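Local coordinates for putative Lipoprotein (Shewanella oneidensis, PDB 3U24) that is of unknown function but binds zinc and calcium ions and is probably a lipoprotein with a metallopeptidase-like fold, at residues A[434-448]-A[552-566]. Sequence-based numbering, arbitrary orientation.
Sequences NGAMVEGWAVYTERM and HEKFLSYGSAPVKYI. With ZN (zinc ion), chain F.
The backbones join where N434 N donates to S560 O (2.8 Å, 167° at the hydrogen), and helix 435-451 then runs on past the end of helix 548-555. The contact packs helix 435-451, which supplies one ligand of a zinc site in this DUF885 protein of the Peptidase_MA clan, against the C-terminal helices. W441, Y444, H552 and F555 form an aromatic cluster across the contact. L556 CD2 sits over the centre of the six-membered ring of W441, 3.6 Å from the centroid, as a CH-pi contact. T445 CG2 covers the opposite face, nearer the rim. The outer edge of the indole turns to the face of H552 in an offset edge-to-face pair, planes at 87°. F555 is nearly parallel to the indole but slid aside. W441 NE1 is hydrogen-bonded to P412 O. Cutting W441 back to an alanine is likely to open a gap between L556, F555 and H552 and to leave P412 O without this donor. H552 NE2 and Y444 OH share a hydrogen bond of 2.7 Å, and R535 NH1 is also hydrogen-bonded to Y444 OH. Selenomethionine M437 has CG anti to its backbone N (chi1 177°) and bends at chi2, which carries CE to F555 CE2 (3.5 Å). V563 CG2 packs on its CB. N434 caps helix 435-451: its OD1 accepts from M437 N. One water links N434 OD1 to V563 N, at the start of helix 563-571. On the side of helix 435-451 away from this packing, E439 binds the zinc ion together with H408, H414 and a water, chelating it through both oxygens, OE1 at 2.1 Å and OE2 longer at 2.5 Å.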
# COMPACT_ATOMS: atom_id res chain seq x y z
N ASN A 434 -0.94 -0.67 -10.47
CA ASN A 434 -1.76 0.35 -9.80
C ASN A 434 -2.37 -0.18 -8.54
O ASN A 434 -3.17 -1.08 -8.58
CB ASN A 434 -2.84 0.81 -10.80
CG ASN A 434 -3.68 1.93 -10.28
OD1 ASN A 434 -4.80 1.71 -9.83
ND2 ASN A 434 -3.17 3.14 -10.37
N GLY A 435 -1.98 0.39 -7.42
CA GLY A 435 -2.47 -0.00 -6.11
C GLY A 435 -3.97 0.25 -5.95
O GLY A 435 -4.68 -0.53 -5.31
N ALA A 436 -4.46 1.34 -6.53
CA ALA A 436 -5.89 1.63 -6.44
C ALA A 436 -6.73 0.52 -7.04
O ALA A 436 -7.79 0.24 -6.54
CB ALA A 436 -6.20 2.94 -7.15
N MSE A 437 -6.31 -0.05 -8.18
CA MSE A 437 -7.08 -1.13 -8.83
C MSE A 437 -7.06 -2.36 -7.94
O MSE A 437 -8.09 -2.94 -7.72
CB MSE A 437 -6.52 -1.45 -10.23
CG MSE A 437 -7.21 -2.62 -10.97
SE MSE A 437 -6.47 -4.36 -10.41
CE MSE A 437 -7.74 -5.52 -11.40
N VAL A 438 -5.90 -2.71 -7.39
CA VAL A 438 -5.70 -3.93 -6.61
C VAL A 438 -6.54 -3.86 -5.34
O VAL A 438 -7.34 -4.77 -5.03
CB VAL A 438 -4.19 -4.15 -6.31
CG1 VAL A 438 -3.95 -5.18 -5.18
CG2 VAL A 438 -3.43 -4.46 -7.61
N GLU A 439 -6.45 -2.75 -4.66
CA GLU A 439 -7.27 -2.56 -3.46
C GLU A 439 -8.75 -2.35 -3.79
O GLU A 439 -9.61 -2.92 -3.10
CB GLU A 439 -6.76 -1.40 -2.61
CG GLU A 439 -5.54 -1.79 -1.82
CD GLU A 439 -5.79 -2.97 -0.86
OE1 GLU A 439 -6.96 -3.19 -0.42
OE2 GLU A 439 -4.80 -3.66 -0.55
N GLY A 440 -9.05 -1.52 -4.80
CA GLY A 440 -10.43 -1.29 -5.21
C GLY A 440 -11.17 -2.57 -5.54
O GLY A 440 -12.32 -2.74 -5.15
N TRP A 441 -10.50 -3.49 -6.24
CA TRP A 441 -11.06 -4.79 -6.51
C TRP A 441 -11.42 -5.51 -5.22
O TRP A 441 -12.53 -6.06 -5.10
CB TRP A 441 -10.11 -5.65 -7.36
CG TRP A 441 -10.59 -7.05 -7.44
CD1 TRP A 441 -10.18 -8.13 -6.67
CD2 TRP A 441 -11.70 -7.56 -8.26
NE1 TRP A 441 -10.91 -9.25 -6.98
CE2 TRP A 441 -11.84 -8.97 -7.92
CE3 TRP A 441 -12.54 -7.02 -9.21
CZ2 TRP A 441 -12.78 -9.78 -8.52
CZ3 TRP A 441 -13.52 -7.83 -9.77
CH2 TRP A 441 -13.62 -9.18 -9.45
N ALA A 442 -10.50 -5.55 -4.26
CA ALA A 442 -10.75 -6.29 -3.04
C ALA A 442 -11.93 -5.69 -2.30
O ALA A 442 -12.77 -6.45 -1.85
CB ALA A 442 -9.53 -6.35 -2.15
N VAL A 443 -12.01 -4.36 -2.20
CA VAL A 443 -13.18 -3.67 -1.57
C VAL A 443 -14.50 -3.93 -2.31
O VAL A 443 -15.53 -4.23 -1.71
CB VAL A 443 -12.90 -2.17 -1.41
CG1 VAL A 443 -14.07 -1.39 -0.76
CG2 VAL A 443 -11.59 -1.98 -0.62
N TYR A 444 -14.43 -3.87 -3.63
CA TYR A 444 -15.59 -4.18 -4.50
C TYR A 444 -16.10 -5.57 -4.21
O TYR A 444 -17.33 -5.78 -4.05
CB TYR A 444 -15.23 -4.00 -5.97
CG TYR A 444 -16.17 -4.68 -6.90
CD1 TYR A 444 -17.39 -4.11 -7.23
CD2 TYR A 444 -15.90 -5.95 -7.39
CE1 TYR A 444 -18.27 -4.77 -8.08
CE2 TYR A 444 -16.77 -6.60 -8.21
CZ TYR A 444 -17.96 -6.01 -8.54
OH TYR A 444 -18.84 -6.69 -9.38
N THR A 445 -15.21 -6.54 -4.02
CA THR A 445 -15.71 -7.91 -3.83
C THR A 445 -16.55 -8.09 -2.56
O THR A 445 -17.49 -8.90 -2.54
CB THR A 445 -14.63 -9.00 -3.90
OG1 THR A 445 -13.70 -8.81 -2.83
CG2 THR A 445 -13.95 -9.00 -5.25
N GLU A 446 -16.25 -7.33 -1.53
CA GLU A 446 -17.03 -7.38 -0.32
C GLU A 446 -18.51 -7.01 -0.61
O GLU A 446 -19.44 -7.73 -0.25
CB GLU A 446 -16.44 -6.44 0.74
CG GLU A 446 -14.94 -6.57 0.94
CD GLU A 446 -14.32 -5.38 1.67
OE1 GLU A 446 -15.05 -4.43 2.01
OE2 GLU A 446 -13.08 -5.38 1.91
N ARG A 447 -18.69 -5.92 -1.32
CA ARG A 447 -20.02 -5.45 -1.63
C ARG A 447 -20.74 -6.42 -2.58
O ARG A 447 -21.88 -6.83 -2.33
CB ARG A 447 -19.92 -4.03 -2.18
CG ARG A 447 -21.13 -3.49 -2.91
CD ARG A 447 -22.27 -3.13 -2.02
NE ARG A 447 -21.91 -1.99 -1.17
CZ ARG A 447 -22.77 -1.15 -0.57
NH1 ARG A 447 -24.11 -1.29 -0.73
NH2 ARG A 447 -22.26 -0.16 0.18
N MSE A 448 -20.05 -6.79 -3.65
CA MSE A 448 -20.60 -7.70 -4.66
C MSE A 448 -21.02 -9.03 -4.01
O MSE A 448 -22.10 -9.50 -4.26
CB MSE A 448 -19.57 -7.93 -5.76
CG MSE A 448 -20.02 -8.83 -6.89
SE MSE A 448 -19.61 -10.68 -6.44
CE MSE A 448 -17.64 -10.59 -6.55
N HIS A 552 -16.52 -10.02 -14.70
CA HIS A 552 -15.44 -10.20 -13.74
C HIS A 552 -14.21 -10.73 -14.39
O HIS A 552 -13.12 -10.21 -14.16
CB HIS A 552 -15.85 -11.10 -12.57
CG HIS A 552 -16.79 -10.43 -11.58
ND1 HIS A 552 -17.65 -11.15 -10.80
CD2 HIS A 552 -17.00 -9.08 -11.25
CE1 HIS A 552 -18.38 -10.29 -10.03
NE2 HIS A 552 -17.97 -9.03 -10.30
N GLU A 553 -14.35 -11.77 -15.20
CA GLU A 553 -13.19 -12.43 -15.79
C GLU A 553 -12.48 -11.54 -16.81
O GLU A 553 -11.25 -11.52 -16.91
CB GLU A 553 -13.58 -13.78 -16.42
CG GLU A 553 -13.91 -14.80 -15.33
CD GLU A 553 -14.54 -16.09 -15.83
OE1 GLU A 553 -14.54 -16.35 -17.05
OE2 GLU A 553 -15.05 -16.86 -14.98
N LYS A 554 -13.25 -10.78 -17.55
CA LYS A 554 -12.66 -9.87 -18.51
C LYS A 554 -11.96 -8.73 -17.76
O LYS A 554 -10.82 -8.35 -18.12
CB LYS A 554 -13.72 -9.33 -19.46
CG LYS A 554 -13.19 -8.37 -20.51
CD LYS A 554 -12.51 -9.07 -21.67
CE LYS A 554 -12.37 -8.15 -22.88
NZ LYS A 554 -11.07 -8.42 -23.58
N PHE A 555 -12.62 -8.20 -16.72
CA PHE A 555 -11.99 -7.16 -15.88
C PHE A 555 -10.66 -7.61 -15.32
O PHE A 555 -9.70 -6.84 -15.35
CB PHE A 555 -12.91 -6.71 -14.74
CG PHE A 555 -12.35 -5.59 -13.93
CD1 PHE A 555 -12.52 -4.29 -14.32
CD2 PHE A 555 -11.62 -5.84 -12.79
CE1 PHE A 555 -12.00 -3.25 -13.60
CE2 PHE A 555 -11.12 -4.80 -12.02
CZ PHE A 555 -11.28 -3.51 -12.46
N LEU A 556 -10.59 -8.84 -14.83
CA LEU A 556 -9.39 -9.32 -14.19
C LEU A 556 -8.31 -9.73 -15.19
O LEU A 556 -7.20 -10.03 -14.77
CB LEU A 556 -9.68 -10.48 -13.26
CG LEU A 556 -10.64 -10.21 -12.10
CD1 LEU A 556 -11.19 -11.49 -11.52
CD2 LEU A 556 -9.94 -9.35 -11.05
N SER A 557 -8.57 -9.68 -16.48
CA SER A 557 -7.65 -10.28 -17.47
C SER A 557 -6.52 -9.34 -17.80
O SER A 557 -5.54 -9.78 -18.33
CB SER A 557 -8.37 -10.67 -18.78
OG SER A 557 -8.91 -9.55 -19.45
N TYR A 558 -6.63 -8.06 -17.47
CA TYR A 558 -5.61 -7.07 -17.79
C TYR A 558 -4.52 -6.95 -16.71
O TYR A 558 -3.52 -6.26 -16.91
CB TYR A 558 -6.29 -5.71 -17.99
CG TYR A 558 -7.27 -5.72 -19.14
CD1 TYR A 558 -6.85 -5.46 -20.43
CD2 TYR A 558 -8.59 -6.03 -18.95
CE1 TYR A 558 -7.71 -5.48 -21.49
CE2 TYR A 558 -9.48 -6.05 -20.01
CZ TYR A 558 -9.03 -5.76 -21.26
OH TYR A 558 -9.90 -5.79 -22.34
N GLY A 559 -4.72 -7.60 -15.57
CA GLY A 559 -3.80 -7.43 -14.45
C GLY A 559 -3.97 -6.07 -13.78
O GLY A 559 -4.98 -5.39 -13.97
N SER A 560 -2.93 -5.65 -13.07
CA SER A 560 -2.97 -4.50 -12.19
C SER A 560 -2.83 -3.13 -12.91
O SER A 560 -2.05 -2.28 -12.52
CB SER A 560 -1.88 -4.70 -11.12
OG SER A 560 -2.09 -6.00 -10.47
N ALA A 561 -3.60 -2.93 -13.97
CA ALA A 561 -3.63 -1.66 -14.67
C ALA A 561 -4.63 -0.78 -13.92
O ALA A 561 -5.53 -1.29 -13.29
CB ALA A 561 -4.09 -1.82 -16.13
N PRO A 562 -4.47 0.54 -14.04
CA PRO A 562 -5.44 1.46 -13.49
C PRO A 562 -6.83 1.16 -14.04
O PRO A 562 -6.99 0.87 -15.25
CB PRO A 562 -4.98 2.83 -14.02
CG PRO A 562 -3.54 2.66 -14.37
CD PRO A 562 -3.43 1.23 -14.84
N VAL A 563 -7.82 1.26 -13.17
CA VAL A 563 -9.18 0.98 -13.56
C VAL A 563 -9.64 1.75 -14.83
O VAL A 563 -10.33 1.18 -15.69
CB VAL A 563 -10.14 1.25 -12.41
CG1 VAL A 563 -11.59 0.97 -12.83
CG2 VAL A 563 -9.73 0.43 -11.17
N LYS A 564 -9.24 3.00 -15.00
CA LYS A 564 -9.71 3.73 -16.16
C LYS A 564 -9.20 3.15 -17.47
O LYS A 564 -9.86 3.28 -18.50
CB LYS A 564 -9.40 5.21 -16.10
CG LYS A 564 -7.94 5.61 -16.11
CD LYS A 564 -7.85 7.09 -16.47
CE LYS A 564 -6.55 7.75 -16.08
NZ LYS A 564 -6.27 8.93 -16.98
N TYR A 565 -8.02 2.54 -17.45
CA TYR A 565 -7.49 1.95 -18.66
C TYR A 565 -8.22 0.63 -18.98
O TYR A 565 -8.52 0.35 -20.14
CB TYR A 565 -5.95 1.83 -18.56
CG TYR A 565 -5.25 3.21 -18.65
CD1 TYR A 565 -5.56 4.13 -19.72
CD2 TYR A 565 -4.31 3.60 -17.68
CE1 TYR A 565 -4.95 5.40 -19.81
CE2 TYR A 565 -3.69 4.86 -17.76
CZ TYR A 565 -4.00 5.76 -18.82
OH TYR A 565 -3.38 7.03 -18.92
N ILE A 566 -8.52 -0.14 -17.94
CA ILE A 566 -9.31 -1.34 -18.12
C ILE A 566 -10.69 -1.01 -18.70
O ILE A 566 -11.13 -1.65 -19.66
CB ILE A 566 -9.47 -2.15 -16.85
CG1 ILE A 566 -8.11 -2.68 -16.37
CG2 ILE A 566 -10.45 -3.31 -17.08
CD1 ILE A 566 -8.15 -3.19 -14.93
ZN ZN F . -6.50 -5.07 0.51
O HOH W 1 -7.17 2.78 -10.59
O HOH W 2 -5.35 -5.65 2.21